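Local structure of sensor protein CzcS (5GPO) at residues B[109-114]-B[119-124]. The protein is the zinc-sensing histidine kinase of a two-component system for heavy-metal detoxification and antibiotic resistance, present here as its sensor domain. Residues are numbered along the deposited sequence; the frame is centred on the assembly and turned at random.
Sequences GASMRM and PVQVLL
Met112 and Val120 form a hydrogen-bonded pair in the antiparallel hairpin of strands 104-113 and 119-127, each giving its N-H to the other's carbonyl. Met112 N lies 2.8 Å from Val120 O, and Ala110 and Val122 repeat the reciprocal pair. The side chains of these two pairs share one face of the sheet. With CG beside the backbone N and opposite the carbonyl carbon (chi1 -62°), and the chain extended from there, Met112 runs along this face toward Val122, bringing Met112 SD 3.7 Å from Val122 CG2, with CE close to the same methyl. Val120 touches two methionines: CG2 meets Met112 CB, while Val120 CG1 lies 3.7 Å from Met114 SD, the Met114 chain crossing it at about a right angle. On the other face, Ser111 and Gln121 form a non-hydrogen-bonded backbone pair joined instead by their side chains. Gln121 bends at chi2 (-81°), folding its amide back over the neighbouring strand, where Gln121 OE1 accepts a hydrogen bond from Ser111 OG at 2.5 Å, a length short enough to be treated with caution. Toward the turn, Arg113 curls at chi3 so that one guanidinium face lies obliquely against Pro119, offset toward its rim, with Arg113 CZ to Pro119 CB 4.0 Å; its NH1 also bonds to Gly117 O within the turn, tying the side chain to the loop between the strands. Gln121 and Leu123 pack against helix 75-86. Strand 51-57 flanks 119-127, and strand 93-98 flanks 104-113, where Gly109 bonds to Val93. The face of Ala110, Met112 and Val122, together with Met114, packs on Leu17, Leu24 and Glu25 of helix 7-25 of the second subunit, whose Glu25 also accepts a hydrogen bond from Arg113 N, making the hairpin part of the dimer interface.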
loop_
_atom_site.group_PDB
_atom_site.type_symbol
_atom_site.label_atom_id
_atom_site.label_comp_id
_atom_site.label_asym_id
_atom_site.label_seq_id
_atom_site.Cartn_x
_atom_site.Cartn_y
_atom_site.Cartn_z
ATOM N N GLY B 109 -14.797 -8.983 -5.958
ATOM C CA GLY B 109 -14.191 -9.980 -6.813
ATOM C C GLY B 109 -14.700 -9.894 -8.239
ATOM O O GLY B 109 -15.852 -9.544 -8.486
ATOM N N ALA B 110 -13.816 -10.214 -9.182
ATOM C CA ALA B 110 -14.239 -10.291 -10.572
ATOM C C ALA B 110 -13.308 -11.207 -11.353
ATOM O O ALA B 110 -12.141 -11.406 -11.002
ATOM C CB ALA B 110 -14.299 -8.901 -11.225
ATOM N N SER B 111 -13.848 -11.762 -12.431
ATOM C CA SER B 111 -13.041 -12.514 -13.376
ATOM C C SER B 111 -12.430 -11.547 -14.379
ATOM O O SER B 111 -13.066 -10.564 -14.778
ATOM C CB SER B 111 -13.872 -13.577 -14.100
ATOM O OG SER B 111 -14.538 -14.439 -13.192
ATOM N N MET B 112 -11.176 -11.810 -14.746
ATOM C CA MET B 112 -10.452 -11.001 -15.718
ATOM C C MET B 112 -9.694 -11.928 -16.649
ATOM O O MET B 112 -9.584 -13.132 -16.405
ATOM C CB MET B 112 -9.482 -10.022 -15.042
ATOM C CG MET B 112 -10.200 -9.049 -14.162
ATOM S SD MET B 112 -9.153 -7.782 -13.465
ATOM C CE MET B 112 -10.354 -7.059 -12.338
ATOM N N ARG B 113 -9.178 -11.359 -17.734
ATOM C CA ARG B 113 -8.231 -12.064 -18.584
ATOM C C ARG B 113 -6.986 -11.206 -18.700
ATOM O O ARG B 113 -7.046 -10.090 -19.228
ATOM C CB ARG B 113 -8.802 -12.367 -19.969
ATOM C CG ARG B 113 -7.840 -13.196 -20.823
ATOM C CD ARG B 113 -8.552 -13.789 -22.023
ATOM N NE ARG B 113 -9.713 -14.581 -21.620
ATOM C CZ ARG B 113 -9.682 -15.882 -21.340
ATOM N NH1 ARG B 113 -8.546 -16.559 -21.421
ATOM N NH2 ARG B 113 -10.796 -16.506 -20.980
ATOM N N MET B 114 -5.874 -11.726 -18.195
ATOM C CA MET B 114 -4.603 -11.036 -18.287
ATOM C C MET B 114 -4.189 -10.901 -19.747
ATOM O O MET B 114 -4.649 -11.639 -20.624
ATOM C CB MET B 114 -3.543 -11.782 -17.483
ATOM C CG MET B 114 -3.859 -11.840 -15.999
ATOM S SD MET B 114 -2.501 -12.500 -15.043
ATOM C CE MET B 114 -1.162 -11.411 -15.547
ATOM N N PRO B 119 -6.698 -16.601 -17.815
ATOM C CA PRO B 119 -7.935 -16.202 -17.136
ATOM C C PRO B 119 -7.722 -16.250 -15.630
ATOM O O PRO B 119 -7.215 -17.242 -15.093
ATOM C CB PRO B 119 -8.957 -17.247 -17.604
ATOM C CG PRO B 119 -8.135 -18.449 -17.877
ATOM C CD PRO B 119 -6.785 -17.973 -18.349
ATOM N N VAL B 120 -8.076 -15.157 -14.951
ATOM C CA VAL B 120 -7.796 -15.020 -13.528
ATOM C C VAL B 120 -9.045 -14.575 -12.784
ATOM O O VAL B 120 -9.949 -13.939 -13.346
ATOM C CB VAL B 120 -6.622 -14.045 -13.233
ATOM C CG1 VAL B 120 -5.295 -14.589 -13.797
ATOM C CG2 VAL B 120 -6.922 -12.595 -13.718
ATOM N N GLN B 121 -9.097 -14.931 -11.505
ATOM C CA GLN B 121 -10.078 -14.406 -10.568
ATOM C C GLN B 121 -9.348 -13.468 -9.618
ATOM O O GLN B 121 -8.292 -13.827 -9.085
ATOM C CB GLN B 121 -10.768 -15.516 -9.771
ATOM C CG GLN B 121 -11.384 -16.647 -10.599
ATOM C CD GLN B 121 -12.747 -16.296 -11.170
ATOM O OE1 GLN B 121 -13.100 -15.128 -11.299
ATOM N NE2 GLN B 121 -13.525 -17.320 -11.510
ATOM N N VAL B 122 -9.908 -12.279 -9.412
ATOM C CA VAL B 122 -9.246 -11.193 -8.693
ATOM C C VAL B 122 -10.050 -10.922 -7.436
ATOM O O VAL B 122 -11.246 -10.616 -7.514
ATOM C CB VAL B 122 -9.137 -9.921 -9.548
ATOM C CG1 VAL B 122 -8.527 -8.760 -8.708
ATOM C CG2 VAL B 122 -8.303 -10.190 -10.809
ATOM N N LEU B 123 -9.398 -11.023 -6.287
ATOM C CA LEU B 123 -10.038 -10.845 -4.988
ATOM C C LEU B 123 -9.371 -9.662 -4.295
ATOM O O LEU B 123 -8.229 -9.771 -3.836
ATOM C CB LEU B 123 -9.922 -12.117 -4.148
ATOM C CG LEU B 123 -10.449 -13.403 -4.783
ATOM C CD1 LEU B 123 -10.225 -14.626 -3.874
ATOM C CD2 LEU B 123 -11.920 -13.291 -5.104
ATOM N N LEU B 124 -10.078 -8.538 -4.212
ATOM C CA LEU B 124 -9.552 -7.325 -3.602
ATOM C C LEU B 124 -10.275 -7.051 -2.289
ATOM O O LEU B 124 -11.510 -6.938 -2.254
ATOM C CB LEU B 124 -9.687 -6.139 -4.560
ATOM C CG LEU B 124 -9.258 -4.748 -4.089
ATOM C CD1 LEU B 124 -7.764 -4.676 -3.779
ATOM C CD2 LEU B 124 -9.625 -3.740 -5.193
#